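IPT/TIG domain-containing protein BACOVA_02650 (Bacteroides ovatus, PDB 5E7H) binds polysaccharide at the cell surface and probably captures xyloglucan before its transport into the periplasm for degradation. Local coordinates at residues 162-167 and 253-258; 9-14 and 207-212. All blocks are in the same frame, centred on the assembly; numbering follows the deposited sequence.

Both contacts are buried near the middle of the chain, their centres about 7 Å apart, yet they join different things. Contact 1 pairs two neighbouring strands inside one sheet of the xyloglucan-binding domain, with regular backbone hydrogen bonds, a bulge and a salt bridge. Contact 2 lays the loop 9-14 of the IPT/TIG domain against strand 207-212 of that same sheet, and relies on one glutamine, a water and a valine over an indole, burying 252 Å² against 529 Å² in contact 1. The two meet where Ser10 OG lies 2.6 Å from Glu165 OE1, a probable hydrogen bond that carries the polar network across the domain boundary.

Contact 1. Residues 162-167 and 253-258. With NA (sodium ion), chain I.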
loop_
_atom_site.group_PDB
_atom_site.type_symbol
_atom_site.label_atom_id
_atom_site.label_comp_id
_atom_site.label_asym_id
_atom_site.label_seq_id
_atom_site.Cartn_x
_atom_site.Cartn_y
_atom_site.Cartn_z
ATOM N N LEU A 162 2.927 -8.612 1.115
ATOM C CA LEU A 162 2.156 -7.665 1.910
ATOM C C LEU A 162 2.332 -6.297 1.289
ATOM O O LEU A 162 3.462 -5.832 1.136
ATOM C CB LEU A 162 2.632 -7.643 3.358
ATOM C CG LEU A 162 1.968 -6.624 4.269
ATOM C CD1 LEU A 162 0.517 -7.005 4.536
ATOM C CD2 LEU A 162 2.735 -6.502 5.561
ATOM N N GLN A 163 1.219 -5.660 0.949
ATOM C CA GLN A 163 1.216 -4.295 0.416
ATOM C C GLN A 163 0.445 -3.416 1.369
ATOM O O GLN A 163 -0.471 -3.874 2.065
ATOM C CB GLN A 163 0.557 -4.209 -0.963
ATOM C CG GLN A 163 1.262 -4.868 -2.079
ATOM C CD GLN A 163 0.520 -4.638 -3.390
ATOM O OE1 GLN A 163 -0.709 -4.483 -3.416
ATOM N NE2 GLN A 163 1.262 -4.619 -4.470
ATOM N N PHE A 164 0.756 -2.129 1.354
ATOM C CA PHE A 164 -0.028 -1.158 2.117
ATOM C C PHE A 164 0.287 0.202 1.559
ATOM O O PHE A 164 1.304 0.372 0.898
ATOM C CB PHE A 164 0.270 -1.206 3.630
ATOM C CG PHE A 164 1.730 -1.138 3.997
ATOM C CD1 PHE A 164 2.512 -2.295 4.068
ATOM C CD2 PHE A 164 2.327 0.076 4.316
ATOM C CE1 PHE A 164 3.863 -2.231 4.423
ATOM C CE2 PHE A 164 3.665 0.134 4.682
ATOM C CZ PHE A 164 4.426 -1.004 4.720
ATOM N N GLU A 165 -0.574 1.154 1.846
ATOM C CA GLU A 165 -0.318 2.536 1.465
ATOM C C GLU A 165 0.319 3.219 2.646
ATOM O O GLU A 165 -0.035 2.955 3.800
ATOM C CB GLU A 165 -1.603 3.232 1.066
ATOM C CG GLU A 165 -1.563 3.863 -0.313
ATOM C CD GLU A 165 -1.363 2.865 -1.447
ATOM O OE1 GLU A 165 -1.041 3.313 -2.561
ATOM O OE2 GLU A 165 -1.566 1.656 -1.246
ATOM N N CYS A 166 1.248 4.120 2.357
ATOM C CA CYS A 166 1.997 4.824 3.394
ATOM C C CYS A 166 2.217 6.275 2.983
ATOM O O CYS A 166 2.485 6.558 1.812
ATOM C CB CYS A 166 3.313 4.131 3.618
ATOM S SG CYS A 166 4.295 4.781 4.991
ATOM N N PHE A 167 2.084 7.190 3.937
ATOM C CA PHE A 167 2.399 8.596 3.729
ATOM C C PHE A 167 3.449 9.002 4.743
ATOM O O PHE A 167 3.219 8.876 5.937
ATOM C CB PHE A 167 1.138 9.462 3.880
ATOM C CG PHE A 167 1.377 10.953 3.701
ATOM C CD1 PHE A 167 2.047 11.696 4.671
ATOM C CD2 PHE A 167 0.876 11.615 2.592
ATOM C CE1 PHE A 167 2.258 13.076 4.503
ATOM C CE2 PHE A 167 1.070 12.999 2.438
ATOM C CZ PHE A 167 1.758 13.709 3.400
ATOM N N ASP A 253 -2.465 2.743 5.552
ATOM C CA ASP A 253 -3.830 2.253 5.314
ATOM C C ASP A 253 -3.822 1.059 4.370
ATOM O O ASP A 253 -2.847 0.800 3.661
ATOM C CB ASP A 253 -4.703 3.370 4.738
ATOM C CG ASP A 253 -6.176 3.206 5.023
ATOM O OD1 ASP A 253 -6.627 2.227 5.637
ATOM O OD2 ASP A 253 -6.934 4.119 4.612
ATOM N N ASN A 254 -4.937 0.340 4.374
ATOM C CA ASN A 254 -5.243 -0.698 3.373
ATOM C C ASN A 254 -4.156 -1.755 3.259
ATOM O O ASN A 254 -3.679 -2.103 2.176
ATOM C CB ASN A 254 -5.527 -0.065 2.016
ATOM C CG ASN A 254 -6.892 0.553 1.977
ATOM O OD1 ASN A 254 -7.848 0.012 2.545
ATOM N ND2 ASN A 254 -7.003 1.689 1.318
ATOM N N PHE A 255 -3.782 -2.309 4.399
ATOM C CA PHE A 255 -2.932 -3.481 4.387
ATOM C C PHE A 255 -3.652 -4.588 3.634
ATOM O O PHE A 255 -4.852 -4.806 3.842
ATOM C CB PHE A 255 -2.595 -3.952 5.813
ATOM C CG PHE A 255 -1.751 -2.978 6.598
ATOM C CD1 PHE A 255 -0.366 -3.076 6.586
ATOM C CD2 PHE A 255 -2.349 -1.964 7.352
ATOM C CE1 PHE A 255 0.416 -2.169 7.303
ATOM C CE2 PHE A 255 -1.568 -1.051 8.061
ATOM C CZ PHE A 255 -0.190 -1.161 8.029
ATOM N N ARG A 256 -2.912 -5.299 2.778
ATOM C CA ARG A 256 -3.493 -6.289 1.884
ATOM C C ARG A 256 -2.441 -7.326 1.536
ATOM O O ARG A 256 -1.247 -7.024 1.456
ATOM C CB ARG A 256 -4.056 -5.598 0.623
ATOM C CG ARG A 256 -3.053 -4.728 -0.131
ATOM C CD ARG A 256 -3.781 -3.698 -1.009
ATOM N NE ARG A 256 -2.876 -2.834 -1.773
ATOM C CZ ARG A 256 -2.522 -1.597 -1.453
ATOM N NH1 ARG A 256 -2.913 -1.018 -0.332
ATOM N NH2 ARG A 256 -1.740 -0.924 -2.296
ATOM N N ILE A 257 -2.892 -8.558 1.345
ATOM C CA ILE A 257 -2.026 -9.657 0.943
ATOM C C ILE A 257 -2.422 -10.048 -0.457
ATOM O O ILE A 257 -3.580 -10.386 -0.701
ATOM C CB ILE A 257 -2.132 -10.879 1.892
ATOM C CG1 ILE A 257 -1.650 -10.493 3.287
ATOM C CG2 ILE A 257 -1.334 -12.046 1.337
ATOM C CD1 ILE A 257 -1.872 -11.558 4.345
ATOM N N VAL A 258 -1.466 -9.974 -1.386
ATOM C CA VAL A 258 -1.729 -10.253 -2.797
ATOM C C VAL A 258 -0.688 -11.192 -3.372
ATOM O O VAL A 258 0.365 -11.402 -2.772
ATOM C CB VAL A 258 -1.756 -8.949 -3.634
ATOM C CG1 VAL A 258 -2.843 -8.012 -3.152
ATOM C CG2 VAL A 258 -0.424 -8.235 -3.574
HETATM NA NA NA I . -9.059 3.264 5.571
HETATM O O HOH W 1 -9.539 2.207 3.222
#
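Arg256 and Gln163, which bury the most surface here, face each other as a hydrogen-bonded pair of antiparallel strands whose axes approach to 4.7 Å. Gln163 N gives Arg256 O a nearly straight bond (174° at the hydrogen), and Arg256 N returns one to Gln163 O. Above this pair the two side chains cross obliquely: Gln163 CB sits over one face of the guanidinium, while OE1 accepts from Arg256 NE at 3.2 Å, tilted out of the guanidinium plane. Thr11 OG1 of the IPT/TIG domain bonds both OE1 and NE.

Arg256 has CG wedged between its backbone N and carbonyl carbon (chi1 55°), and from there the chain runs extended to NE, carrying the guanidinium along the sheet to Glu165. Its end grips a single carboxylate oxygen: Glu165 OE2 lies 2.8 Å from Arg256 NH2, through the syn lone pair, and 3.1 Å from NH1, while OE1, the other carboxylate oxygen, bonds Ser10. Carboxylate and guanidinium are nearly coplanar, 21° apart, and NH1 also bonds Asn254 O.

The register slips by one residue between the pairs Gln163-Arg256 and Glu165-Asp253, a beta bulge. The rings of Phe164 and Phe255 lie on the other face of the sheet from the salt bridge, and Phe164 CB lies over the Phe255 ring, 4.0 Å from its centroid, as a CH-pi contact. Past the bulge, Asp253 binds sodium through both carboxylate oxygens, and the backbone oxygens of Asn92, Asn119 and Thr121 complete the protein ligands. With bonds to Gln163, Glu165 and Asn254, and to Thr11 and Gln209 beyond the two strands, the guanidinium is held against rotation, and its charge would be expected to keep Glu165 ionised.

Contact 2. Residues 9-14 and 207-212; sequences SSTMPV and WMQCSV
Between the irregular loop 9-14 and strand 207-212 the nearest CA atoms are those of Ser10 and Gln209, 5.4 Å apart, and water 2 bridges the backbones nearby, donating to Ser9 O and accepting from Gln209 N. The side chain of Gln209 spans the gap. With CG anti to the backbone N (chi1 174°) and the chain extended beyond it, the amide is carried straight out from the strand to the loop. There OE1 accepts from Thr11 N at 2.9 Å in an almost linear bond (177° at the hydrogen), although the donor stands well above the carbonyl plane. Arg256 NH2 reaches the same oxygen, while Gln209 NE2 turns to Ser197. Nearer the strand, CB of Gln209 rests 3.6 Å from Ser9 O and also touches the Ser10 side chain.

An ST turn tightens the loop just there: Ser10 OG accepts from Met12 N at 2.9 Å. The hydroxyls of Ser10 and Thr11 also reach contact 1, at Glu165 and Gln163. An alanine in place of Gln209 would probably leave Thr11 N without its acceptor and Arg256 NH2 with one partner fewer, opening a gap between loop and strand.

Farther along, Val14 lays CG2 over the five-membered ring of Trp207, 3.7 Å from its centroid and only 3° off the normal, a CH-pi contact made squarely over the face. The indole is fixed in turn by NE1 bonding to Val117 O and by an edge-to-face contact with Phe167. This is an interface between domains: the loop between strands 4-8 and 18-24 of the IPT/TIG domain meets the sheet of the xyloglucan-binding domain, through one bridging glutamine and a CH-pi contact.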
loop_
_atom_site.group_PDB
_atom_site.type_symbol
_atom_site.label_atom_id
_atom_site.label_comp_id
_atom_site.label_asym_id
_atom_site.label_seq_id
_atom_site.Cartn_x
_atom_site.Cartn_y
_atom_site.Cartn_z
ATOM N N SER A 9 1.718 2.589 -10.276
ATOM C CA SER A 9 2.249 3.112 -9.020
ATOM C C SER A 9 1.669 2.439 -7.779
ATOM O O SER A 9 2.371 2.262 -6.760
ATOM C CB SER A 9 2.012 4.628 -8.961
ATOM O OG SER A 9 0.638 4.932 -9.135
ATOM N N SER A 10 0.402 2.036 -7.834
ATOM C CA SER A 10 -0.236 1.355 -6.714
ATOM C C SER A 10 -1.417 0.526 -7.195
ATOM O O SER A 10 -2.013 0.859 -8.218
ATOM C CB SER A 10 -0.704 2.361 -5.674
ATOM O OG SER A 10 -1.414 1.716 -4.637
ATOM N N THR A 11 -1.724 -0.545 -6.474
ATOM C CA THR A 11 -2.959 -1.303 -6.713
ATOM C C THR A 11 -4.155 -0.687 -5.980
ATOM O O THR A 11 -5.287 -1.061 -6.238
ATOM C CB THR A 11 -2.815 -2.774 -6.279
ATOM O OG1 THR A 11 -2.560 -2.841 -4.879
ATOM C CG2 THR A 11 -1.687 -3.477 -7.030
ATOM N N MET A 12 -3.929 0.254 -5.061
ATOM C CA MET A 12 -5.043 0.846 -4.318
ATOM C C MET A 12 -4.706 2.284 -3.952
ATOM O O MET A 12 -4.651 2.648 -2.777
ATOM C CB MET A 12 -5.387 0.018 -3.080
ATOM C CG MET A 12 -6.773 0.355 -2.527
ATOM S SD MET A 12 -7.367 -0.831 -1.292
ATOM C CE MET A 12 -7.871 -2.142 -2.369
ATOM N N PRO A 13 -4.496 3.106 -4.977
ATOM C CA PRO A 13 -4.189 4.518 -4.718
ATOM C C PRO A 13 -5.341 5.206 -4.028
ATOM O O PRO A 13 -6.508 4.963 -4.329
ATOM C CB PRO A 13 -3.933 5.089 -6.109
ATOM C CG PRO A 13 -4.605 4.159 -7.055
ATOM C CD PRO A 13 -4.558 2.803 -6.413
ATOM N N VAL A 14 -5.000 6.094 -3.097
ATOM C CA VAL A 14 -6.002 6.896 -2.405
ATOM C C VAL A 14 -6.768 7.792 -3.380
ATOM O O VAL A 14 -6.190 8.394 -4.307
ATOM C CB VAL A 14 -5.312 7.744 -1.294
ATOM C CG1 VAL A 14 -6.301 8.708 -0.621
ATOM C CG2 VAL A 14 -4.684 6.832 -0.261
ATOM N N TRP A 207 1.167 9.964 -0.797
ATOM C CA TRP A 207 1.012 8.542 -0.566
ATOM C C TRP A 207 1.859 7.713 -1.519
ATOM O O TRP A 207 2.048 8.084 -2.691
ATOM C CB TRP A 207 -0.441 8.137 -0.722
ATOM C CG TRP A 207 -1.358 8.573 0.396
ATOM C CD1 TRP A 207 -2.160 9.676 0.407
ATOM C CD2 TRP A 207 -1.591 7.897 1.641
ATOM N NE1 TRP A 207 -2.860 9.740 1.584
ATOM C CE2 TRP A 207 -2.529 8.662 2.360
ATOM C CE3 TRP A 207 -1.079 6.732 2.226
ATOM C CZ2 TRP A 207 -2.982 8.297 3.608
ATOM C CZ3 TRP A 207 -1.531 6.361 3.487
ATOM C CH2 TRP A 207 -2.479 7.144 4.162
ATOM N N MET A 208 2.377 6.601 -1.008
ATOM C CA MET A 208 3.050 5.604 -1.833
ATOM C C MET A 208 2.549 4.224 -1.467
ATOM O O MET A 208 2.050 4.000 -0.343
ATOM C CB MET A 208 4.567 5.668 -1.656
ATOM C CG MET A 208 5.014 5.573 -0.238
ATOM S SD MET A 208 6.825 5.554 -0.104
ATOM C CE MET A 208 6.997 5.711 1.671
ATOM N N GLN A 209 2.669 3.305 -2.417
ATOM C CA GLN A 209 2.476 1.905 -2.119
ATOM C C GLN A 209 3.798 1.318 -1.658
ATOM O O GLN A 209 4.822 1.474 -2.323
ATOM C CB GLN A 209 1.968 1.153 -3.335
ATOM C CG GLN A 209 1.878 -0.352 -3.103
ATOM C CD GLN A 209 1.334 -1.067 -4.333
ATOM O OE1 GLN A 209 0.136 -1.333 -4.445
ATOM N NE2 GLN A 209 2.206 -1.317 -5.279
ATOM N N CYS A 210 3.764 0.630 -0.523
ATOM C CA CYS A 210 4.887 -0.139 -0.018
ATOM C C CYS A 210 4.567 -1.620 -0.163
ATOM O O CYS A 210 3.414 -2.017 -0.001
ATOM C CB CYS A 210 5.156 0.167 1.450
ATOM S SG CYS A 210 5.534 1.901 1.785
ATOM N N SER A 211 5.584 -2.422 -0.425
ATOM C CA SER A 211 5.425 -3.847 -0.658
ATOM C C SER A 211 6.604 -4.588 -0.046
ATOM O O SER A 211 7.752 -4.186 -0.252
ATOM C CB SER A 211 5.352 -4.140 -2.167
ATOM O OG SER A 211 5.006 -5.480 -2.408
ATOM N N VAL A 212 6.326 -5.649 0.707
ATOM C CA VAL A 212 7.387 -6.570 1.142
ATOM C C VAL A 212 6.979 -8.020 0.880
ATOM O O VAL A 212 5.791 -8.339 0.876
ATOM C CB VAL A 212 7.729 -6.400 2.644
ATOM C CG1 VAL A 212 8.256 -4.992 2.913
ATOM C CG2 VAL A 212 6.534 -6.696 3.532
HETATM O O HOH W 2 3.186 4.275 -5.151
#